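Local structure of axin interactor, dorsalization-associated protein (Danio rerio, 2QZQ) at residues L48-D53 with E72-L77; Y35-V40 with F87-H92; G24-G29 with K140-H145. The protein inhibits axin-mediated JNK activation during embryogenesis by binding axin and disrupting its homodimerization, and is represented here by its C-terminal, C2-type domain. All coordinates share one frame; numbering follows the deposited sequence.

How the contacts relate
All three contacts lie in the antiparallel beta-sandwich of the C2-type domain. Contact 2 is the buried one: strands 34-41 and 85-94 pair near the centre of the chain through backbone bonds and an apolar face. Contacts 1 and 3 lie on opposite sides of it, centres about 25 Å apart, and join mostly loop segments: contact 1 by two side-chain bonds to backbone carbonyls, contact 3 by one backbone bond and a water. Contact 1 adjoins contact 2 through strand 52-53, where Gln52 pairs with Val38 and Asp53 meets Thr37. Contact 3 reaches contact 2 by apolar packing, Leu25 on Phe90 and Leu144 on Phe88. Side-chain amides and an arginine carry contact 1; glycine, leucine and two lysines, contact 3.

Contact 1 of 3, residues L48-D53 with E72-L77; sequences LNPVQD and EIQRHL
Gln52 donates from NE2 to the backbone O of Glu72 over 2.9 Å, with the partner close to its amide plane and an N-H...O angle of 157°. Gln74 NE2 grips the same Glu72 O at 3.0 Å from the opposite face of the carbonyl plane, its chain folded back at chi2 (-67°) to reach its own segment. One carbonyl thus holds two amides, whose planes stand 76° apart. The other end of the Gln52 amide is also occupied: OE1 accepts from Leu4 N and from a water that bridges to Glu72 N. At the far end, Arg75 NH2 donates a more bent hydrogen bond to Leu48 O (2.9 Å), which lies out of the guanidinium plane; a bend at chi3 turns the group this way, and its NH1 bonds to Lys79 O. The Leu48 side chain crosses the arginine at about a right angle, with CB 3.7 Å from NH2. Between these two anchors the buried Asn49 side chain lies against the backbone of Gln74, and Pro50 CD touches Gln74 CB at 4.2 Å. Segments 48-53 and 72-77 of this C2-type domain run roughly antiparallel without pairing as strands. Side chains bound to main-chain carbonyls take the place of backbone pairing, so strand 52-53 and the loop before it are tied to the end of strand 64-72 and the loop after it by amide and guanidinium donors.

Contact 2 of 3, residues Y35-V40 with F87-H92; sequences YITVSV and FFEFKH
Ile36, Val38, Phe88 and Phe90 form the apolar centre, all on one face of the paired strands. Ile36 CG2 rests on Phe88 CB at 4.0 Å, while its CG1 branch leans toward Phe90 CD1. Val38 lies side by side with Phe88, both pointing the same way; Val38 CG2 touches Phe88 ring atom CD1 at 3.9 Å. Leu18, Ile20 and Ile23 of strand 15-24, with Ile65, Phe67 and Val71 of strand 64-72, pack onto this face. This is the interior of the C2 beta-sandwich, in which strands 34-41 and 85-94 are antiparallel neighbours; the axes of segments 35-40 and 87-92 approach to 4.5 Å. The hydrogen-bonded pairs are Tyr35 with Lys91, Thr37 with Glu89 and Ser39 with Phe87, each closed by two backbone bonds. Ile36 with Phe90 and Val38 with Phe88 form the non-hydrogen-bonded pairs; here the CA atoms of Ile36 and Val38 make CA-H...O contacts to Glu89 O and Phe87 O. On the other face Ser39 OG lies 3.5 Å from Phe87 CB, and the Lys91 chain runs extended over Tyr35, with Lys91 CB above the ring face in a CH-pi contact, 3.9 Å from the Tyr35 centroid. Tyr35 CG sits between the backbone N and the carbonyl carbon (chi1 68°), which swings the ring beneath the lysine, and Tyr35 OH lies 3.5 Å from Lys91 CD. Lys91 NZ then reaches Thr37 OG1 at 3.0 Å, a hydroxyl that also bonds to Asp53, and shares a water with Tyr35 OH. A second water links Thr37 O, Ser39 OG and Glu89 OE1, while Glu89 OE2 bonds to Thr127.

Contact 3 of 3, residues G24-G29 with K140-H145; sequences GLKDAG and KPLYLH
Gly24 and Leu142 meet with a peptide group as the flat surface: Leu142 CB sits over one face of the Gly24 carbonyl group, 3.6 Å from the Gly24 carbonyl C. At the amide end of the glycine, Gly24 N donates to Tyr143 O at 2.8 Å, nearly straight at 173°, although the donor stands 39° above the Tyr143 carbonyl plane. Tyr143 O also receives a weak bond from His145 ND1. Gly24 O is joined to Leu142 O by a water that donates to both. With no side chain on Gly24, the two CA atoms of Gly24 and Leu142 come within 4.2 Å. Leu142 CG lies anti to its own carbonyl carbon (chi1 -65°), which carries CD1 past the glycine to Lys26, 3.5 Å from Lys26 N and near CG as well; Tyr64 of strand 64-72 also touches this leucine. Outermost, Lys26 and Lys140 cross at about a right angle, with Lys26 CG 3.6 Å from Lys140 CD. The type I turn from Leu25 to Ala28 carries Lys26, and an inverse gamma turn at Pro141 separates Lys140 from Leu142. The contact joins the end of strand 15-24 and the turn after it to the run leading into strand 144-151; the two strands are antiparallel neighbours in the C2-type fold. The lysines meet through their methylenes, while Lys26 NZ and Lys140 NZ stay 5.0 Å apart. The like charges probably disfavour a closer approach, and Lys26 NZ bonds to Thr138 OG1. One direct backbone bond, a water bridge and aliphatic packing therefore make up the contact.

Contact 1 of 3, residues L48-D53 with E72-L77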
loop_
_atom_site.group_PDB
_atom_site.type_symbol
_atom_site.label_atom_id
_atom_site.label_comp_id
_atom_site.label_asym_id
_atom_site.label_seq_id
_atom_site.Cartn_x
_atom_site.Cartn_y
_atom_site.Cartn_z
ATOM N N LEU A 48 -13.243 0.988 -4.781
ATOM C CA LEU A 48 -14.074 -0.200 -4.900
ATOM C C LEU A 48 -14.346 -0.771 -3.511
ATOM O O LEU A 48 -15.263 -1.570 -3.326
ATOM C CB LEU A 48 -13.360 -1.248 -5.760
ATOM C CG LEU A 48 -13.296 -1.023 -7.275
ATOM C CD1 LEU A 48 -12.159 -1.859 -7.839
ATOM C CD2 LEU A 48 -14.621 -1.401 -7.944
ATOM N N ASN A 49 -13.521 -0.347 -2.551
ATOM C CA ASN A 49 -13.492 -0.849 -1.183
ATOM C C ASN A 49 -13.316 0.333 -0.221
ATOM O O ASN A 49 -12.887 1.427 -0.653
ATOM C CB ASN A 49 -12.268 -1.748 -0.950
ATOM C CG ASN A 49 -12.346 -3.095 -1.648
ATOM O OD1 ASN A 49 -13.321 -3.427 -2.339
ATOM N ND2 ASN A 49 -11.303 -3.887 -1.460
ATOM N N PRO A 50 -13.606 0.115 1.086
ATOM C CA PRO A 50 -13.224 1.103 2.106
ATOM C C PRO A 50 -11.710 1.226 2.196
ATOM O O PRO A 50 -10.993 0.218 2.121
ATOM C CB PRO A 50 -13.785 0.526 3.410
ATOM C CG PRO A 50 -14.059 -0.913 3.122
ATOM C CD PRO A 50 -14.356 -1.016 1.664
ATOM N N VAL A 51 -11.260 2.463 2.357
ATOM C CA VAL A 51 -9.854 2.817 2.464
ATOM C C VAL A 51 -9.423 2.395 3.856
ATOM O O VAL A 51 -10.218 2.502 4.794
ATOM C CB VAL A 51 -9.685 4.340 2.203
ATOM C CG1 VAL A 51 -8.248 4.753 2.268
ATOM C CG2 VAL A 51 -10.240 4.690 0.812
ATOM N N GLN A 52 -8.202 1.883 3.994
ATOM C CA GLN A 52 -7.672 1.451 5.279
ATOM C C GLN A 52 -6.303 2.066 5.591
ATOM O O GLN A 52 -5.397 2.019 4.752
ATOM C CB GLN A 52 -7.516 -0.060 5.317
ATOM C CG GLN A 52 -8.794 -0.887 5.092
ATOM C CD GLN A 52 -8.475 -2.351 5.047
ATOM O OE1 GLN A 52 -8.275 -2.977 6.087
ATOM N NE2 GLN A 52 -8.380 -2.911 3.837
ATOM N N ASP A 53 -6.151 2.618 6.800
ATOM C CA ASP A 53 -4.868 3.183 7.245
ATOM C C ASP A 53 -4.145 2.239 8.175
ATOM O O ASP A 53 -4.736 1.751 9.149
ATOM C CB ASP A 53 -5.076 4.515 7.985
ATOM C CG ASP A 53 -5.496 5.639 7.086
ATOM O OD1 ASP A 53 -5.500 5.495 5.832
ATOM O OD2 ASP A 53 -5.818 6.716 7.643
ATOM N N GLU A 72 -5.956 -6.624 5.234
ATOM C CA GLU A 72 -6.954 -7.507 4.634
ATOM C C GLU A 72 -7.711 -6.797 3.534
ATOM O O GLU A 72 -8.415 -5.809 3.776
ATOM C CB GLU A 72 -7.925 -8.057 5.715
ATOM C CG GLU A 72 -7.207 -8.662 6.952
ATOM C CD GLU A 72 -6.454 -9.970 6.672
ATOM O OE1 GLU A 72 -6.662 -10.609 5.606
ATOM O OE2 GLU A 72 -5.651 -10.374 7.533
ATOM N N ILE A 73 -7.560 -7.298 2.310
ATOM C CA ILE A 73 -8.236 -6.699 1.153
ATOM C C ILE A 73 -9.731 -7.030 1.204
ATOM O O ILE A 73 -10.117 -8.204 1.264
ATOM C CB ILE A 73 -7.555 -7.143 -0.172
ATOM C CG1 ILE A 73 -6.120 -6.612 -0.199
ATOM C CG2 ILE A 73 -8.310 -6.622 -1.406
ATOM C CD1 ILE A 73 -6.030 -5.087 -0.052
ATOM N N GLN A 74 -10.552 -5.983 1.182
ATOM C CA GLN A 74 -11.965 -6.058 1.535
ATOM C C GLN A 74 -12.873 -6.432 0.370
ATOM O O GLN A 74 -13.956 -5.881 0.197
ATOM C CB GLN A 74 -12.406 -4.737 2.171
ATOM C CG GLN A 74 -11.692 -4.467 3.489
ATOM C CD GLN A 74 -12.089 -5.461 4.567
ATOM O OE1 GLN A 74 -13.275 -5.583 4.894
ATOM N NE2 GLN A 74 -11.117 -6.159 5.129
ATOM N N ARG A 75 -12.419 -7.381 -0.436
ATOM C CA ARG A 75 -13.293 -8.013 -1.417
ATOM C C ARG A 75 -12.661 -9.317 -1.870
ATOM O O ARG A 75 -11.450 -9.386 -2.102
ATOM C CB ARG A 75 -13.584 -7.103 -2.621
ATOM C CG ARG A 75 -14.868 -7.494 -3.359
ATOM C CD ARG A 75 -15.028 -6.785 -4.723
ATOM N NE ARG A 75 -15.502 -5.409 -4.566
ATOM C CZ ARG A 75 -15.976 -4.646 -5.550
ATOM N NH1 ARG A 75 -16.061 -5.113 -6.790
ATOM N NH2 ARG A 75 -16.373 -3.405 -5.291
ATOM N N HIS A 76 -13.486 -10.348 -1.998
ATOM C CA HIS A 76 -13.031 -11.602 -2.623
ATOM C C HIS A 76 -12.477 -11.316 -4.013
ATOM O O HIS A 76 -13.080 -10.590 -4.802
ATOM C CB HIS A 76 -14.164 -12.656 -2.631
ATOM C CG HIS A 76 -14.614 -13.043 -1.255
ATOM N ND1 HIS A 76 -15.573 -12.335 -0.562
ATOM C CD2 HIS A 76 -14.204 -14.031 -0.427
ATOM C CE1 HIS A 76 -15.746 -12.883 0.630
ATOM N NE2 HIS A 76 -14.923 -13.912 0.738
ATOM N N LEU A 77 -11.296 -11.853 -4.295
ATOM C CA LEU A 77 -10.555 -11.512 -5.526
ATOM C C LEU A 77 -11.352 -11.686 -6.815
ATOM O O LEU A 77 -11.281 -10.839 -7.693
ATOM C CB LEU A 77 -9.229 -12.282 -5.610
ATOM C CG LEU A 77 -8.178 -12.019 -4.536
ATOM C CD1 LEU A 77 -6.921 -12.839 -4.796
ATOM C CD2 LEU A 77 -7.873 -10.507 -4.421
HETATM O O HOH W 1 -6.923 -5.028 7.262
#

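Contact 2 of 3, residues Y35-V40 with F87-H92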
loop_
_atom_site.group_PDB
_atom_site.type_symbol
_atom_site.label_atom_id
_atom_site.label_comp_id
_atom_site.label_asym_id
_atom_site.label_seq_id
_atom_site.Cartn_x
_atom_site.Cartn_y
_atom_site.Cartn_z
ATOM N N TYR A 35 2.794 6.419 8.105
ATOM C CA TYR A 35 1.825 5.331 7.949
ATOM C C TYR A 35 1.463 5.136 6.487
ATOM O O TYR A 35 1.892 5.893 5.624
ATOM C CB TYR A 35 0.570 5.536 8.803
ATOM C CG TYR A 35 -0.317 6.684 8.377
ATOM C CD1 TYR A 35 -0.050 8.001 8.800
ATOM C CD2 TYR A 35 -1.426 6.464 7.560
ATOM C CE1 TYR A 35 -0.879 9.064 8.411
ATOM C CE2 TYR A 35 -2.256 7.514 7.158
ATOM C CZ TYR A 35 -1.983 8.814 7.612
ATOM O OH TYR A 35 -2.803 9.849 7.215
ATOM N N ILE A 36 0.687 4.093 6.218
ATOM C CA ILE A 36 0.288 3.790 4.834
ATOM C C ILE A 36 -1.209 3.646 4.726
ATOM O O ILE A 36 -1.843 3.012 5.567
ATOM C CB ILE A 36 1.023 2.530 4.299
ATOM C CG1 ILE A 36 2.515 2.845 4.130
ATOM C CG2 ILE A 36 0.396 2.012 2.920
ATOM C CD1 ILE A 36 3.388 1.605 3.704
ATOM N N THR A 37 -1.759 4.239 3.662
ATOM C CA THR A 37 -3.143 4.107 3.303
ATOM C C THR A 37 -3.204 3.140 2.139
ATOM O O THR A 37 -2.534 3.339 1.104
ATOM C CB THR A 37 -3.743 5.440 2.882
ATOM O OG1 THR A 37 -3.754 6.303 4.012
ATOM C CG2 THR A 37 -5.203 5.285 2.385
ATOM N N VAL A 38 -4.000 2.101 2.342
ATOM C CA VAL A 38 -4.220 1.060 1.338
ATOM C C VAL A 38 -5.654 1.187 0.828
ATOM O O VAL A 38 -6.628 1.138 1.602
ATOM C CB VAL A 38 -3.967 -0.372 1.901
ATOM C CG1 VAL A 38 -4.153 -1.484 0.779
ATOM C CG2 VAL A 38 -2.589 -0.491 2.564
ATOM N N SER A 39 -5.768 1.371 -0.485
ATOM C CA SER A 39 -7.039 1.476 -1.139
ATOM C C SER A 39 -7.054 0.541 -2.370
ATOM O O SER A 39 -6.001 0.135 -2.862
ATOM C CB SER A 39 -7.314 2.926 -1.550
ATOM O OG SER A 39 -6.354 3.430 -2.468
ATOM N N VAL A 40 -8.264 0.201 -2.821
ATOM C CA VAL A 40 -8.457 -0.570 -4.047
ATOM C C VAL A 40 -9.302 0.301 -4.972
ATOM O O VAL A 40 -10.442 0.667 -4.621
ATOM C CB VAL A 40 -9.148 -1.917 -3.769
ATOM C CG1 VAL A 40 -9.262 -2.741 -5.060
ATOM C CG2 VAL A 40 -8.351 -2.721 -2.707
ATOM N N PHE A 87 -3.564 0.337 -4.187
ATOM C CA PHE A 87 -2.631 1.443 -3.935
ATOM C C PHE A 87 -2.129 1.438 -2.507
ATOM O O PHE A 87 -2.852 1.055 -1.598
ATOM C CB PHE A 87 -3.350 2.769 -4.181
ATOM C CG PHE A 87 -3.411 3.145 -5.615
ATOM C CD1 PHE A 87 -2.469 4.010 -6.147
ATOM C CD2 PHE A 87 -4.400 2.621 -6.442
ATOM C CE1 PHE A 87 -2.511 4.349 -7.544
ATOM C CE2 PHE A 87 -4.447 2.945 -7.805
ATOM C CZ PHE A 87 -3.497 3.811 -8.346
ATOM N N PHE A 88 -0.875 1.865 -2.326
ATOM C CA PHE A 88 -0.236 1.989 -1.039
ATOM C C PHE A 88 0.341 3.388 -1.066
ATOM O O PHE A 88 1.205 3.664 -1.898
ATOM C CB PHE A 88 0.907 0.971 -0.884
ATOM C CG PHE A 88 0.482 -0.432 -1.186
ATOM C CD1 PHE A 88 0.055 -1.275 -0.178
ATOM C CD2 PHE A 88 0.434 -0.878 -2.509
ATOM C CE1 PHE A 88 -0.388 -2.585 -0.476
ATOM C CE2 PHE A 88 0.010 -2.161 -2.802
ATOM C CZ PHE A 88 -0.423 -3.003 -1.791
ATOM N N GLU A 89 -0.214 4.264 -0.234
ATOM C CA GLU A 89 0.237 5.668 -0.155
ATOM C C GLU A 89 0.937 5.853 1.171
ATOM O O GLU A 89 0.334 5.615 2.200
ATOM C CB GLU A 89 -0.943 6.620 -0.212
ATOM C CG GLU A 89 -1.675 6.632 -1.549
ATOM C CD GLU A 89 -2.865 7.557 -1.509
ATOM O OE1 GLU A 89 -3.903 7.153 -0.939
ATOM O OE2 GLU A 89 -2.742 8.679 -2.026
ATOM N N PHE A 90 2.196 6.276 1.120
ATOM C CA PHE A 90 2.987 6.509 2.305
ATOM C C PHE A 90 2.768 7.952 2.741
ATOM O O PHE A 90 2.985 8.887 1.968
ATOM C CB PHE A 90 4.452 6.249 2.027
ATOM C CG PHE A 90 5.355 6.545 3.198
ATOM C CD1 PHE A 90 5.673 5.558 4.103
ATOM C CD2 PHE A 90 5.871 7.837 3.383
ATOM C CE1 PHE A 90 6.517 5.850 5.191
ATOM C CE2 PHE A 90 6.690 8.134 4.436
ATOM C CZ PHE A 90 7.026 7.133 5.350
ATOM N N LYS A 91 2.290 8.099 3.979
ATOM C CA LYS A 91 1.942 9.405 4.532
ATOM C C LYS A 91 2.737 9.677 5.796
ATOM O O LYS A 91 3.118 8.753 6.517
ATOM C CB LYS A 91 0.453 9.440 4.816
ATOM C CG LYS A 91 -0.407 9.410 3.511
ATOM C CD LYS A 91 -1.869 9.423 3.822
ATOM C CE LYS A 91 -2.710 9.204 2.589
ATOM N NZ LYS A 91 -4.146 9.047 2.987
ATOM N N HIS A 92 2.974 10.962 6.073
ATOM C CA HIS A 92 3.803 11.356 7.196
ATOM C C HIS A 92 3.470 12.806 7.571
ATOM O O HIS A 92 2.882 13.569 6.767
ATOM C CB HIS A 92 5.310 11.132 6.912
ATOM C CG HIS A 92 5.879 12.036 5.852
ATOM N ND1 HIS A 92 5.429 12.040 4.545
ATOM C CD2 HIS A 92 6.842 12.983 5.914
ATOM C CE1 HIS A 92 6.089 12.951 3.855
ATOM N NE2 HIS A 92 6.958 13.531 4.659
HETATM O O HOH W 2 -5.182 9.022 6.029
HETATM O O HOH W 3 -4.212 4.289 -1.034
#

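Contact 3 of 3, residues G24-G29 with K140-H145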
loop_
_atom_site.group_PDB
_atom_site.type_symbol
_atom_site.label_atom_id
_atom_site.label_comp_id
_atom_site.label_asym_id
_atom_site.label_seq_id
_atom_site.Cartn_x
_atom_site.Cartn_y
_atom_site.Cartn_z
ATOM N N GLY A 24 11.439 1.162 1.905
ATOM C CA GLY A 24 12.709 1.846 1.705
ATOM C C GLY A 24 12.481 3.252 1.189
ATOM O O GLY A 24 11.723 3.467 0.217
ATOM N N LEU A 25 13.127 4.210 1.843
ATOM C CA LEU A 25 13.072 5.612 1.438
ATOM C C LEU A 25 14.426 6.249 1.764
ATOM O O LEU A 25 15.031 5.951 2.797
ATOM C CB LEU A 25 11.928 6.342 2.171
ATOM C CG LEU A 25 10.471 5.890 1.961
ATOM C CD1 LEU A 25 9.518 6.466 3.046
ATOM C CD2 LEU A 25 9.948 6.268 0.599
ATOM N N LYS A 26 14.934 7.098 0.879
ATOM C CA LYS A 26 16.256 7.685 1.103
ATOM C C LYS A 26 16.272 8.438 2.444
ATOM O O LYS A 26 17.274 8.485 3.128
ATOM C CB LYS A 26 16.620 8.653 -0.034
ATOM C CG LYS A 26 17.080 7.979 -1.324
ATOM C CD LYS A 26 16.514 8.669 -2.585
ATOM C CE LYS A 26 17.442 9.717 -3.186
ATOM N NZ LYS A 26 17.310 9.709 -4.699
ATOM N N ASP A 27 15.130 8.989 2.805
ATOM C CA ASP A 27 15.001 9.834 3.995
ATOM C C ASP A 27 14.021 9.183 4.976
ATOM O O ASP A 27 13.361 9.885 5.732
ATOM C CB ASP A 27 14.539 11.247 3.594
ATOM C CG ASP A 27 13.295 11.237 2.709
ATOM O OD1 ASP A 27 12.794 10.134 2.361
ATOM O OD2 ASP A 27 12.814 12.337 2.356
ATOM N N ALA A 28 13.954 7.835 4.988
ATOM C CA ALA A 28 12.978 7.108 5.833
ATOM C C ALA A 28 12.983 7.585 7.290
ATOM O O ALA A 28 11.943 7.921 7.840
ATOM C CB ALA A 28 13.231 5.585 5.792
ATOM N N GLY A 29 14.167 7.608 7.896
ATOM C CA GLY A 29 14.326 7.955 9.316
ATOM C C GLY A 29 13.917 9.384 9.703
ATOM O O GLY A 29 13.691 9.663 10.886
ATOM N N LYS A 140 17.352 4.423 -6.685
ATOM C CA LYS A 140 17.956 3.579 -5.645
ATOM C C LYS A 140 17.079 2.345 -5.340
ATOM O O LYS A 140 15.844 2.377 -5.483
ATOM C CB LYS A 140 18.231 4.387 -4.381
ATOM C CG LYS A 140 19.358 5.415 -4.554
ATOM C CD LYS A 140 19.581 6.199 -3.285
ATOM C CE LYS A 140 20.927 6.917 -3.337
ATOM N NZ LYS A 140 21.152 7.762 -2.126
ATOM N N PRO A 141 17.719 1.235 -4.931
ATOM C CA PRO A 141 16.968 0.017 -4.656
ATOM C C PRO A 141 16.242 0.123 -3.306
ATOM O O PRO A 141 16.481 -0.671 -2.385
ATOM C CB PRO A 141 18.060 -1.065 -4.635
ATOM C CG PRO A 141 19.283 -0.336 -4.166
ATOM C CD PRO A 141 19.171 1.055 -4.725
ATOM N N LEU A 142 15.364 1.115 -3.200
ATOM C CA LEU A 142 14.558 1.354 -2.016
ATOM C C LEU A 142 13.103 1.219 -2.427
ATOM O O LEU A 142 12.560 2.073 -3.164
ATOM C CB LEU A 142 14.848 2.767 -1.453
ATOM C CG LEU A 142 16.278 2.935 -0.940
ATOM C CD1 LEU A 142 16.596 4.441 -0.716
ATOM C CD2 LEU A 142 16.487 2.113 0.349
ATOM N N TYR A 143 12.496 0.129 -1.977
ATOM C CA TYR A 143 11.181 -0.329 -2.438
ATOM C C TYR A 143 10.208 -0.501 -1.291
ATOM O O TYR A 143 10.596 -0.541 -0.122
ATOM C CB TYR A 143 11.335 -1.708 -3.106
ATOM C CG TYR A 143 12.188 -1.732 -4.363
ATOM C CD1 TYR A 143 11.661 -1.292 -5.574
ATOM C CD2 TYR A 143 13.482 -2.261 -4.349
ATOM C CE1 TYR A 143 12.399 -1.324 -6.737
ATOM C CE2 TYR A 143 14.252 -2.290 -5.512
ATOM C CZ TYR A 143 13.694 -1.821 -6.704
ATOM O OH TYR A 143 14.392 -1.854 -7.874
ATOM N N LEU A 144 8.943 -0.660 -1.628
ATOM C CA LEU A 144 7.962 -1.206 -0.692
ATOM C C LEU A 144 8.033 -2.739 -0.762
ATOM O O LEU A 144 7.892 -3.320 -1.839
ATOM C CB LEU A 144 6.556 -0.715 -1.056
ATOM C CG LEU A 144 5.380 -1.227 -0.224
ATOM C CD1 LEU A 144 5.437 -0.708 1.246
ATOM C CD2 LEU A 144 4.059 -0.879 -0.902
ATOM N N HIS A 145 8.243 -3.378 0.392
ATOM C CA HIS A 145 8.373 -4.846 0.470
ATOM C C HIS A 145 7.115 -5.395 1.080
ATOM O O HIS A 145 6.762 -5.024 2.215
ATOM C CB HIS A 145 9.525 -5.237 1.380
ATOM C CG HIS A 145 10.878 -4.974 0.804
ATOM N ND1 HIS A 145 11.400 -3.705 0.661
ATOM C CD2 HIS A 145 11.830 -5.822 0.360
ATOM C CE1 HIS A 145 12.614 -3.783 0.143
ATOM N NE2 HIS A 145 12.898 -5.058 -0.041
HETATM O O HOH W 4 12.175 4.854 -2.116
#